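Local coordinates for Cj0977 (Campylobacter jejuni, PDB 3BNV), which is of unknown function but is a sigma28-regulated, nonflagellar virulence protein with a hot-dog fold that forms a two-chain assembly, at residues 26-31 / 74-79; 43-48 / 80-85; 87-92 / 137-142. One frame throughout, in Å; residues are numbered along the deposited sequence.

Contact 1: residues 26-31 / 74-79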
ATOM      1  N   LEU A  26      -5.943 -11.802 -15.216  1.00 34.76           N
ATOM      2  CA  LEU A  26      -6.892 -12.575 -14.414  1.00 34.41           C
ATOM      3  C   LEU A  26      -6.932 -12.067 -12.978  1.00 34.43           C
ATOM      4  O   LEU A  26      -7.902 -12.303 -12.260  1.00 34.82           O
ATOM      5  CB  LEU A  26      -6.549 -14.075 -14.434  1.00 33.94           C
ATOM      6  CG  LEU A  26      -6.795 -14.892 -15.714  1.00 33.04           C
ATOM      7  CD1 LEU A  26      -6.082 -16.239 -15.699  1.00 30.93           C
ATOM      8  CD2 LEU A  26      -8.278 -15.096 -15.941  1.00 33.40           C
ATOM      9  N   THR A  27      -5.878 -11.369 -12.569  1.00 34.07           N
ATOM     10  CA  THR A  27      -5.719 -10.953 -11.179  1.00 34.09           C
ATOM     11  C   THR A  27      -6.351  -9.602 -10.898  1.00 33.95           C
ATOM     12  O   THR A  27      -6.331  -8.725 -11.737  1.00 34.52           O
ATOM     13  CB  THR A  27      -4.220 -10.882 -10.790  1.00 34.21           C
ATOM     14  OG1 THR A  27      -4.076 -10.721  -9.370  1.00 34.17           O
ATOM     15  CG2 THR A  27      -3.558  -9.728 -11.472  1.00 33.95           C
ATOM     16  N   CYS A  28      -6.907  -9.426  -9.712  1.00 33.66           N
ATOM     17  CA  CYS A  28      -7.452  -8.122  -9.314  1.00 33.75           C
ATOM     18  C   CYS A  28      -8.344  -7.471 -10.375  1.00 33.31           C
ATOM     19  O   CYS A  28      -8.171  -6.299 -10.711  1.00 33.37           O
ATOM     20  CB  CYS A  28      -6.311  -7.178  -8.909  1.00 33.62           C
ATOM     21  SG  CYS A  28      -5.208  -7.896  -7.637  1.00 37.25           S
ATOM     22  N   PRO A  29      -9.332  -8.217 -10.878  1.00 33.11           N
ATOM     23  CA  PRO A  29     -10.110  -7.711 -12.005  1.00 33.00           C
ATOM     24  C   PRO A  29     -10.837  -6.421 -11.663  1.00 33.13           C
ATOM     25  O   PRO A  29     -11.219  -5.657 -12.565  1.00 33.33           O
ATOM     26  CB  PRO A  29     -11.136  -8.824 -12.254  1.00 33.01           C
ATOM     27  CG  PRO A  29     -11.152  -9.631 -10.983  1.00 32.86           C
ATOM     28  CD  PRO A  29      -9.797  -9.530 -10.399  1.00 32.59           C
ATOM     29  N   GLU A  30     -11.029  -6.177 -10.371  1.00 32.91           N
ATOM     30  CA  GLU A  30     -11.953  -5.134  -9.953  1.00 33.12           C
ATOM     31  C   GLU A  30     -11.224  -3.968  -9.329  1.00 32.77           C
ATOM     32  O   GLU A  30     -11.842  -3.026  -8.859  1.00 32.80           O
ATOM     33  CB  GLU A  30     -12.939  -5.739  -8.962  1.00 33.13           C
ATOM     34  CG  GLU A  30     -14.196  -4.969  -8.840  1.00 34.89           C
ATOM     35  CD  GLU A  30     -15.145  -5.234  -9.986  1.00 36.59           C
ATOM     36  OE1 GLU A  30     -14.680  -5.657 -11.070  1.00 37.45           O
ATOM     37  OE2 GLU A  30     -16.358  -5.022  -9.794  1.00 36.78           O
ATOM     38  N   LEU A  31      -9.904  -4.043  -9.329  1.00 32.79           N
ATOM     39  CA  LEU A  31      -9.082  -3.059  -8.636  1.00 32.83           C
ATOM     40  C   LEU A  31      -9.233  -1.680  -9.253  1.00 32.84           C
ATOM     41  O   LEU A  31      -9.304  -1.538 -10.467  1.00 32.92           O
ATOM     42  CB  LEU A  31      -7.618  -3.472  -8.717  1.00 32.69           C
ATOM     43  CG  LEU A  31      -6.709  -3.246  -7.510  1.00 32.89           C
ATOM     44  CD1 LEU A  31      -5.261  -3.169  -8.005  1.00 31.49           C
ATOM     45  CD2 LEU A  31      -7.080  -2.024  -6.701  1.00 32.38           C
ATOM     46  N   ALA A  74       3.149  -1.425  -6.549  1.00 32.81           N
ATOM     47  CA  ALA A  74       4.038  -2.576  -6.532  1.00 32.69           C
ATOM     48  C   ALA A  74       3.268  -3.879  -6.270  1.00 32.43           C
ATOM     49  O   ALA A  74       3.539  -4.932  -6.864  1.00 32.17           O
ATOM     50  CB  ALA A  74       5.098  -2.375  -5.505  1.00 32.49           C
ATOM     51  N   ASN A  75       2.309  -3.791  -5.373  1.00 32.26           N
ATOM     52  CA  ASN A  75       1.460  -4.897  -5.027  1.00 32.25           C
ATOM     53  C   ASN A  75       0.692  -5.372  -6.274  1.00 32.27           C
ATOM     54  O   ASN A  75       0.582  -6.571  -6.572  1.00 32.62           O
ATOM     55  CB  ASN A  75       0.552  -4.426  -3.895  1.00 32.08           C
ATOM     56  CG  ASN A  75      -0.360  -5.500  -3.361  1.00 33.17           C
ATOM     57  OD1 ASN A  75      -0.507  -6.589  -3.941  1.00 34.29           O
ATOM     58  ND2 ASN A  75      -1.017  -5.185  -2.258  1.00 31.27           N
ATOM     59  N   TYR A  76       0.191  -4.427  -7.040  1.00 32.18           N
ATOM     60  CA  TYR A  76      -0.565  -4.764  -8.236  1.00 32.00           C
ATOM     61  C   TYR A  76       0.332  -5.406  -9.311  1.00 31.86           C
ATOM     62  O   TYR A  76       0.058  -6.506  -9.775  1.00 32.33           O
ATOM     63  CB  TYR A  76      -1.314  -3.522  -8.697  1.00 31.75           C
ATOM     64  CG  TYR A  76      -2.251  -3.660  -9.861  1.00 31.39           C
ATOM     65  CD1 TYR A  76      -2.379  -2.636 -10.770  1.00 31.68           C
ATOM     66  CD2 TYR A  76      -3.033  -4.769 -10.031  1.00 32.19           C
ATOM     67  CE1 TYR A  76      -3.250  -2.726 -11.837  1.00 32.51           C
ATOM     68  CE2 TYR A  76      -3.909  -4.874 -11.115  1.00 31.65           C
ATOM     69  CZ  TYR A  76      -4.009  -3.850 -12.010  1.00 31.29           C
ATOM     70  OH  TYR A  76      -4.871  -3.924 -13.084  1.00 30.84           O
ATOM     71  N   VAL A  77       1.413  -4.751  -9.692  1.00 31.71           N
ATOM     72  CA  VAL A  77       2.280  -5.315 -10.726  1.00 31.64           C
ATOM     73  C   VAL A  77       2.953  -6.653 -10.291  1.00 31.94           C
ATOM     74  O   VAL A  77       3.188  -7.532 -11.113  1.00 32.06           O
ATOM     75  CB  VAL A  77       3.301  -4.296 -11.272  1.00 30.82           C
ATOM     76  CG1 VAL A  77       4.474  -4.140 -10.344  1.00 31.70           C
ATOM     77  CG2 VAL A  77       3.807  -4.737 -12.580  1.00 30.78           C
ATOM     78  N   ALA A  78       3.243  -6.831  -9.009  1.00 32.01           N
ATOM     79  CA  ALA A  78       3.704  -8.149  -8.546  1.00 32.30           C
ATOM     80  C   ALA A  78       2.684  -9.229  -8.863  1.00 32.63           C
ATOM     81  O   ALA A  78       3.019 -10.285  -9.400  1.00 32.71           O
ATOM     82  CB  ALA A  78       3.966  -8.155  -7.053  1.00 32.08           C
ATOM     83  N   GLN A  79       1.429  -8.990  -8.506  1.00 32.74           N
ATOM     84  CA  GLN A  79       0.419  -9.981  -8.805  1.00 32.87           C
ATOM     85  C   GLN A  79       0.244 -10.152 -10.295  1.00 32.76           C
ATOM     86  O   GLN A  79       0.028 -11.253 -10.755  1.00 33.22           O
ATOM     87  CB  GLN A  79      -0.909  -9.649  -8.150  1.00 33.02           C
ATOM     88  CG  GLN A  79      -0.866  -9.662  -6.633  1.00 34.31           C
ATOM     89  CD  GLN A  79      -2.238  -9.821  -6.049  1.00 36.96           C
ATOM     90  OE1 GLN A  79      -2.837 -10.881  -6.167  1.00 40.71           O
ATOM     91  NE2 GLN A  79      -2.763  -8.774  -5.440  1.00 36.36           N
TER

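Contact 2: residues 43-48 / 80-85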
ATOM      1  N   ASP A  43       3.861 -10.951 -19.309  1.00 33.12           N
ATOM      2  CA  ASP A  43       4.474 -12.100 -19.942  1.00 33.23           C
ATOM      3  C   ASP A  43       4.664 -13.108 -18.817  1.00 33.06           C
ATOM      4  O   ASP A  43       4.399 -12.815 -17.634  1.00 32.92           O
ATOM      5  CB  ASP A  43       5.843 -11.701 -20.517  1.00 33.60           C
ATOM      6  CG  ASP A  43       6.235 -12.488 -21.791  1.00 35.77           C
ATOM      7  OD1 ASP A  43       7.188 -12.039 -22.468  1.00 37.55           O
ATOM      8  OD2 ASP A  43       5.614 -13.534 -22.136  1.00 37.61           O
ATOM      9  N   LYS A  44       5.144 -14.288 -19.169  1.00 32.94           N
ATOM     10  CA  LYS A  44       5.477 -15.282 -18.165  1.00 33.20           C
ATOM     11  C   LYS A  44       6.419 -14.681 -17.107  1.00 33.17           C
ATOM     12  O   LYS A  44       7.523 -14.223 -17.445  1.00 32.93           O
ATOM     13  CB  LYS A  44       6.161 -16.465 -18.841  1.00 32.98           C
ATOM     14  CG  LYS A  44       6.551 -17.555 -17.891  1.00 33.79           C
ATOM     15  CD  LYS A  44       5.329 -18.147 -17.248  1.00 35.66           C
ATOM     16  CE  LYS A  44       5.526 -19.626 -16.964  1.00 37.52           C
ATOM     17  NZ  LYS A  44       6.269 -19.845 -15.693  1.00 37.83           N
ATOM     18  N   ASN A  45       5.993 -14.674 -15.843  1.00 33.05           N
ATOM     19  CA  ASN A  45       6.881 -14.251 -14.755  1.00 33.09           C
ATOM     20  C   ASN A  45       7.271 -12.793 -14.824  1.00 33.28           C
ATOM     21  O   ASN A  45       8.282 -12.389 -14.244  1.00 33.51           O
ATOM     22  CB  ASN A  45       8.161 -15.095 -14.715  1.00 32.78           C
ATOM     23  CG  ASN A  45       7.955 -16.442 -14.016  1.00 33.33           C
ATOM     24  OD1 ASN A  45       7.070 -16.590 -13.166  1.00 33.44           O
ATOM     25  ND2 ASN A  45       8.771 -17.422 -14.374  1.00 32.00           N
ATOM     26  N   TYR A  46       6.482 -11.994 -15.530  1.00 33.27           N
ATOM     27  CA  TYR A  46       6.892 -10.634 -15.816  1.00 33.11           C
ATOM     28  C   TYR A  46       5.699  -9.694 -15.979  1.00 32.96           C
ATOM     29  O   TYR A  46       4.674 -10.065 -16.561  1.00 32.82           O
ATOM     30  CB  TYR A  46       7.759 -10.604 -17.077  1.00 33.30           C
ATOM     31  CG  TYR A  46       8.053  -9.193 -17.532  1.00 34.51           C
ATOM     32  CD1 TYR A  46       7.273  -8.570 -18.511  1.00 34.71           C
ATOM     33  CD2 TYR A  46       9.082  -8.470 -16.953  1.00 34.53           C
ATOM     34  CE1 TYR A  46       7.541  -7.283 -18.912  1.00 35.49           C
ATOM     35  CE2 TYR A  46       9.346  -7.184 -17.334  1.00 35.09           C
ATOM     36  CZ  TYR A  46       8.582  -6.587 -18.312  1.00 35.51           C
ATOM     37  OH  TYR A  46       8.880  -5.283 -18.671  1.00 35.33           O
ATOM     38  N   ALA A  47       5.843  -8.472 -15.472  1.00 32.63           N
ATOM     39  CA  ALA A  47       4.842  -7.432 -15.705  1.00 32.51           C
ATOM     40  C   ALA A  47       5.423  -6.025 -15.582  1.00 32.58           C
ATOM     41  O   ALA A  47       6.368  -5.785 -14.824  1.00 32.63           O
ATOM     42  CB  ALA A  47       3.671  -7.599 -14.767  1.00 32.30           C
ATOM     43  N   LYS A  48       4.849  -5.096 -16.331  1.00 32.66           N
ATOM     44  CA  LYS A  48       5.282  -3.696 -16.302  1.00 33.08           C
ATOM     45  C   LYS A  48       4.074  -2.802 -16.049  1.00 32.96           C
ATOM     46  O   LYS A  48       3.014  -3.015 -16.633  1.00 33.36           O
ATOM     47  CB  LYS A  48       5.917  -3.329 -17.636  1.00 32.89           C
ATOM     48  CG  LYS A  48       6.986  -2.249 -17.561  1.00 34.06           C
ATOM     49  CD  LYS A  48       7.528  -1.878 -18.962  1.00 33.78           C
ATOM     50  CE  LYS A  48       8.775  -0.956 -18.881  1.00 35.12           C
ATOM     51  NZ  LYS A  48       9.720  -1.058 -20.077  1.00 34.43           N
ATOM     52  N   ALA A  80       0.373  -9.083 -11.076  1.00 32.77           N
ATOM     53  CA  ALA A  80       0.227  -9.238 -12.515  1.00 32.39           C
ATOM     54  C   ALA A  80       1.326 -10.111 -13.121  1.00 32.46           C
ATOM     55  O   ALA A  80       1.113 -10.751 -14.144  1.00 32.71           O
ATOM     56  CB  ALA A  80       0.186  -7.925 -13.176  1.00 32.76           C
ATOM     57  N   SER A  81       2.489 -10.147 -12.485  1.00 32.36           N
ATOM     58  CA  SER A  81       3.611 -10.938 -12.981  1.00 32.38           C
ATOM     59  C   SER A  81       3.358 -12.431 -12.865  1.00 32.57           C
ATOM     60  O   SER A  81       3.987 -13.211 -13.546  1.00 32.99           O
ATOM     61  CB  SER A  81       4.888 -10.600 -12.218  1.00 32.11           C
ATOM     62  OG  SER A  81       4.829 -11.117 -10.904  1.00 31.72           O
ATOM     63  N   ILE A  82       2.462 -12.822 -11.965  1.00 32.60           N
ATOM     64  CA  ILE A  82       2.074 -14.215 -11.795  1.00 32.36           C
ATOM     65  C   ILE A  82       0.777 -14.490 -12.543  1.00 32.46           C
ATOM     66  O   ILE A  82       0.592 -15.550 -13.111  1.00 32.71           O
ATOM     67  CB  ILE A  82       1.807 -14.504 -10.313  1.00 32.68           C
ATOM     68  CG1 ILE A  82       3.079 -14.231  -9.522  1.00 32.06           C
ATOM     69  CG2 ILE A  82       1.291 -15.957 -10.122  1.00 31.92           C
ATOM     70  CD1 ILE A  82       4.309 -14.733 -10.246  1.00 32.10           C
ATOM     71  N   ASN A  83      -0.134 -13.525 -12.512  1.00 32.40           N
ATOM     72  CA  ASN A  83      -1.383 -13.585 -13.273  1.00 32.29           C
ATOM     73  C   ASN A  83      -2.262 -14.810 -13.020  1.00 32.51           C
ATOM     74  O   ASN A  83      -2.737 -15.450 -13.952  1.00 32.58           O
ATOM     75  CB  ASN A  83      -1.141 -13.472 -14.782  1.00 31.99           C
ATOM     76  CG  ASN A  83      -2.402 -13.071 -15.528  1.00 31.33           C
ATOM     77  OD1 ASN A  83      -3.309 -12.496 -14.939  1.00 31.40           O
ATOM     78  ND2 ASN A  83      -2.458 -13.358 -16.811  1.00 29.57           N
ATOM     79  N   LYS A  84      -2.484 -15.128 -11.762  1.00 32.73           N
ATOM     80  CA  LYS A  84      -3.404 -16.189 -11.413  1.00 32.87           C
ATOM     81  C   LYS A  84      -4.737 -15.588 -10.999  1.00 32.89           C
ATOM     82  O   LYS A  84      -4.788 -14.506 -10.423  1.00 33.34           O
ATOM     83  CB  LYS A  84      -2.839 -17.015 -10.269  1.00 33.01           C
ATOM     84  CG  LYS A  84      -1.655 -17.860 -10.671  1.00 33.37           C
ATOM     85  CD  LYS A  84      -2.078 -19.195 -11.217  1.00 33.11           C
ATOM     86  CE  LYS A  84      -0.924 -19.943 -11.833  1.00 33.77           C
ATOM     87  NZ  LYS A  84      -1.424 -21.236 -12.377  1.00 35.45           N
ATOM     88  N   GLU A  85      -5.824 -16.282 -11.291  1.00 32.82           N
ATOM     89  CA  GLU A  85      -7.123 -15.726 -10.986  1.00 32.68           C
ATOM     90  C   GLU A  85      -7.319 -15.557  -9.491  1.00 32.53           C
ATOM     91  O   GLU A  85      -7.918 -14.597  -9.052  1.00 32.63           O
ATOM     92  CB  GLU A  85      -8.241 -16.584 -11.553  1.00 32.94           C
ATOM     93  CG  GLU A  85      -9.611 -16.004 -11.278  1.00 33.72           C
ATOM     94  CD  GLU A  85     -10.683 -16.722 -12.022  1.00 36.22           C
ATOM     95  OE1 GLU A  85     -11.795 -16.155 -12.157  1.00 37.49           O
ATOM     96  OE2 GLU A  85     -10.402 -17.856 -12.476  1.00 36.99           O
TER
HETATM   97  O   HOH W   1       4.103 -16.316 -14.638  1.00 27.09           O

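Contact 3: residues 87-92 / 137-142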
ATOM      1  N   SER A  87      -5.258 -15.156  -6.169  1.00 32.58           N
ATOM      2  CA  SER A  87      -3.998 -14.979  -5.482  1.00 32.59           C
ATOM      3  C   SER A  87      -4.100 -13.849  -4.479  1.00 32.68           C
ATOM      4  O   SER A  87      -4.993 -13.007  -4.556  1.00 32.90           O
ATOM      5  CB  SER A  87      -2.873 -14.700  -6.471  1.00 32.13           C
ATOM      6  OG  SER A  87      -3.018 -13.412  -7.002  1.00 32.27           O
ATOM      7  N   VAL A  88      -3.181 -13.853  -3.530  1.00 32.52           N
ATOM      8  CA  VAL A  88      -3.069 -12.774  -2.587  1.00 32.47           C
ATOM      9  C   VAL A  88      -1.605 -12.589  -2.303  1.00 32.73           C
ATOM     10  O   VAL A  88      -0.776 -13.428  -2.716  1.00 32.92           O
ATOM     11  CB  VAL A  88      -3.829 -13.065  -1.276  1.00 32.36           C
ATOM     12  CG1 VAL A  88      -5.269 -13.416  -1.561  1.00 31.36           C
ATOM     13  CG2 VAL A  88      -3.152 -14.162  -0.476  1.00 31.56           C
ATOM     14  N   ILE A  89      -1.255 -11.493  -1.629  1.00 32.63           N
ATOM     15  CA  ILE A  89       0.122 -11.369  -1.147  1.00 32.39           C
ATOM     16  C   ILE A  89       0.205 -11.626   0.336  1.00 32.51           C
ATOM     17  O   ILE A  89      -0.726 -11.298   1.060  1.00 32.79           O
ATOM     18  CB  ILE A  89       0.785 -10.064  -1.557  1.00 32.05           C
ATOM     19  CG1 ILE A  89       0.314  -8.895  -0.706  1.00 31.73           C
ATOM     20  CG2 ILE A  89       0.559  -9.824  -3.037  1.00 31.11           C
ATOM     21  CD1 ILE A  89       0.993  -7.571  -1.062  1.00 29.83           C
ATOM     22  N   ILE A  90       1.288 -12.264   0.791  1.00 32.51           N
ATOM     23  CA  ILE A  90       1.347 -12.714   2.179  1.00 31.99           C
ATOM     24  C   ILE A  90       2.474 -12.107   2.937  1.00 32.22           C
ATOM     25  O   ILE A  90       2.564 -12.261   4.152  1.00 32.36           O
ATOM     26  CB  ILE A  90       1.507 -14.196   2.274  1.00 31.36           C
ATOM     27  CG1 ILE A  90       2.715 -14.641   1.461  1.00 30.77           C
ATOM     28  CG2 ILE A  90       0.240 -14.870   1.855  1.00 30.59           C
ATOM     29  CD1 ILE A  90       3.216 -15.972   1.859  1.00 29.16           C
ATOM     30  N   GLY A  91       3.355 -11.426   2.221  1.00 32.61           N
ATOM     31  CA  GLY A  91       4.511 -10.799   2.853  1.00 32.82           C
ATOM     32  C   GLY A  91       5.205  -9.849   1.910  1.00 33.18           C
ATOM     33  O   GLY A  91       5.129 -10.024   0.688  1.00 33.24           O
ATOM     34  N   SER A  92       5.887  -8.839   2.460  1.00 33.32           N
ATOM     35  CA  SER A  92       6.716  -7.949   1.628  1.00 33.55           C
ATOM     36  C   SER A  92       7.891  -7.340   2.372  1.00 33.30           C
ATOM     37  O   SER A  92       7.878  -7.203   3.608  1.00 33.32           O
ATOM     38  CB  SER A  92       5.876  -6.842   0.970  1.00 33.56           C
ATOM     39  OG  SER A  92       5.022  -6.255   1.926  1.00 35.39           O
ATOM     40  N   GLY A 137      11.593  -3.624  -4.030  1.00 33.07           N
ATOM     41  CA  GLY A 137      10.943  -4.508  -3.087  1.00 33.20           C
ATOM     42  C   GLY A 137      10.746  -5.949  -3.518  1.00 33.15           C
ATOM     43  O   GLY A 137      10.729  -6.270  -4.706  1.00 33.13           O
ATOM     44  N   THR A 138      10.597  -6.818  -2.530  1.00 33.05           N
ATOM     45  CA  THR A 138      10.244  -8.199  -2.789  1.00 33.20           C
ATOM     46  C   THR A 138       8.865  -8.470  -2.231  1.00 33.25           C
ATOM     47  O   THR A 138       8.593  -8.192  -1.056  1.00 33.42           O
ATOM     48  CB  THR A 138      11.177  -9.172  -2.089  1.00 32.97           C
ATOM     49  OG1 THR A 138      12.527  -8.969  -2.528  1.00 33.26           O
ATOM     50  CG2 THR A 138      10.766 -10.563  -2.451  1.00 33.86           C
ATOM     51  N   ILE A 139       8.010  -9.065  -3.048  1.00 33.13           N
ATOM     52  CA  ILE A 139       6.651  -9.355  -2.618  1.00 33.06           C
ATOM     53  C   ILE A 139       6.323 -10.830  -2.784  1.00 32.98           C
ATOM     54  O   ILE A 139       6.576 -11.415  -3.825  1.00 33.18           O
ATOM     55  CB  ILE A 139       5.673  -8.489  -3.402  1.00 32.80           C
ATOM     56  CG1 ILE A 139       5.881  -7.026  -3.007  1.00 33.30           C
ATOM     57  CG2 ILE A 139       4.273  -8.899  -3.130  1.00 32.41           C
ATOM     58  CD1 ILE A 139       4.881  -6.117  -3.622  1.00 34.44           C
ATOM     59  N   GLN A 140       5.763 -11.435  -1.754  1.00 32.95           N
ATOM     60  CA  GLN A 140       5.460 -12.849  -1.802  1.00 33.31           C
ATOM     61  C   GLN A 140       3.997 -13.059  -2.169  1.00 32.92           C
ATOM     62  O   GLN A 140       3.117 -12.662  -1.440  1.00 33.01           O
ATOM     63  CB  GLN A 140       5.792 -13.491  -0.457  1.00 33.23           C
ATOM     64  CG  GLN A 140       7.280 -13.565  -0.116  1.00 34.11           C
ATOM     65  CD  GLN A 140       7.524 -14.317   1.201  1.00 36.00           C
ATOM     66  OE1 GLN A 140       6.892 -14.013   2.229  1.00 38.89           O
ATOM     67  NE2 GLN A 140       8.430 -15.315   1.175  1.00 37.75           N
ATOM     68  N   VAL A 141       3.760 -13.674  -3.327  1.00 33.02           N
ATOM     69  CA  VAL A 141       2.420 -13.942  -3.837  1.00 32.77           C
ATOM     70  C   VAL A 141       2.095 -15.421  -3.673  1.00 32.73           C
ATOM     71  O   VAL A 141       2.903 -16.254  -3.971  1.00 32.99           O
ATOM     72  CB  VAL A 141       2.305 -13.638  -5.344  1.00 33.07           C
ATOM     73  CG1 VAL A 141       0.861 -13.793  -5.797  1.00 32.66           C
ATOM     74  CG2 VAL A 141       2.842 -12.238  -5.702  1.00 31.78           C
ATOM     75  N   VAL A 142       0.904 -15.745  -3.188  1.00 32.72           N
ATOM     76  CA  VAL A 142       0.459 -17.130  -3.129  1.00 32.41           C
ATOM     77  C   VAL A 142      -0.850 -17.262  -3.890  1.00 32.54           C
ATOM     78  O   VAL A 142      -1.698 -16.351  -3.848  1.00 32.34           O
ATOM     79  CB  VAL A 142       0.213 -17.619  -1.684  1.00 32.28           C
ATOM     80  CG1 VAL A 142      -0.446 -18.946  -1.718  1.00 30.60           C
ATOM     81  CG2 VAL A 142       1.519 -17.716  -0.900  1.00 32.25           C
TER

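Contact 1: residues 26-31 / 74-79
Leu31 and Tyr76 supply the CH-pi part of this buried contact between the loop 26-31 and helix 67-82. The methyl CD1 of Leu31 sits over one face of the Tyr76 ring, 3.7 Å from its centroid and displaced toward the CD2 side. The ring gets there because its CG lies anti to the backbone N (chi1 -175°), which carries it off the helix toward the loop. Apolar packing continues at Cys28, whose CB lies 4.0 Å from Tyr76 CE2; a small, apolar residue suits this buried place, where Phe66 of the second subunit also packs.

The polar part gathers around Gln79. Its NE2 lies 3.4 Å from Cys28 SG and makes a weak hydrogen bond to Asn75 OD1 (3.5 Å), while its OE1 is satisfied by Ser87 OG on strand 87-96. Thr27 crosses this side chain at about a right angle, with OG1 3.6 Å from Gln79 CB. The loop holds its shape by a type I turn, Leu31 N bonding to Cys28 O at 3.2 Å, and Pro29 (phi -61°) fits its second position.

Apolar packing on the Tyr76 ring thus sits beside a buried polar cluster, and Leu26 N bonds the loop's other end to Asn83 OD1.

Contact 2: residues 43-48 / 80-85
Tyr46 and Ser81 bring the two backbones closest, their CA atoms 4.3 Å apart, where the start of strand 46-52 meets the last turn of helix 67-82. The strand side is a tight hairpin bend: a type II turn runs from Asp43 to Tyr46, closed by Tyr46 N to Asp43 O at 3.1 Å, with Asp43 N to Tyr46 O completing the pair of a two-residue hairpin. Asn45 occupies the third position of this turn with positive phi (66°), a conformation that asparagine tolerates better than most residues. On the other side the chain leaves helical geometry at Asn83, also an asparagine with positive phi.

The Ser81 carbonyl faces the bend, and Asn45 CA comes within 3.3 Å of Ser81 O. A water joins the segments here: it accepts from Asn45 N at 2.8 Å and donates to Ser81 O at 3.3 Å, with a weaker bond to Asn45 OD1. That side-chain oxygen also takes a hydrogen bond from Arg121.

Among the side chains, small size governs the fit. Ala47 points its methyl toward the helix, CB lying 3.6 Å from Ser81 N and 3.8 Å from Ala80 CB, so the strand can come right up to the helix backbone. Ser81 turns its hydroxyl back onto the helix, OG standing between the backbone N and the carbonyl carbon (chi1 72°) and bonding to Ala78 O; its CB, 3.9 Å from Tyr46 N, is left to pack against the strand. Tyr46 points the other way, its ring meeting that of His111.

An antiparallel sheet wrapped round a long central helix defines the hot-dog fold; in this protein Ala47, Ala80 and Ser81 are the means by which helix and strand approach so closely.

Contact 3: residues 87-92 / 137-142
Ser87 opens strand 87-96 with its CB 3.9 Å from Val141 CG1, while its hydroxyl turns to Gln79 on the helix. Val88 then makes a reciprocal pair with Val142: Val88 N reaches Val142 O and Val142 N reaches Val88 O, each at 2.9 Å, the mark of an antiparallel hydrogen-bonded pair. Ile89 turns to the helix side, where its CG2 packs 3.8 Å from Ile139 CG2 and beta-branched residues suit the extended chain. At Ile90 comes a classic beta bulge, its psi of -10° breaking the pleat, so that Ile90 and Gly91 together face Gln140. Ile90 N donates to Gln140 O, and Ile90 CD1 lies across Val142 CG2 at 3.7 Å. Gly91 O receives a bond from Gln140 N (2.9 Å) that is straight at the hydrogen (176°), though the donor stands tilted out of the carbonyl plane; the bare glycine CA leaves room for the Gln140 side chain. Ser92 regains the face of Ile89, its CB 4.0 Å from Ile139 CG1.

Helix 67-82 covers that face through Phe71, Asn75 and Gln79. Beyond strand 132-143 lies strand 120-129, while Gly91 and Ser92 pair with a strand of the second subunit, continuing the sheet across the interface.

Overall arrangement
From the N terminus, the loop 26-31 comes first and is met by residues 74-79 to complete contact 1, a closure spanning the hairpin strands 38-43 and 46-52. Contact 2 begins inside that span, at 43-48, and ends just beyond it, at 80-85, so the two cross and share helix 67-82. Leu26 N reaches Asn83 OD1 between them. Contact 3 follows in series: strand 87-96 follows the helix and meets strand 132-143 after the two intervening strands. Gln79 and Ser87 link contacts 1 and 3. Together the three tie the loop between helices 15-22 and 33-36, the central helix and separate parts of the sheet, with contacts 1 and 3 also touching the second subunit.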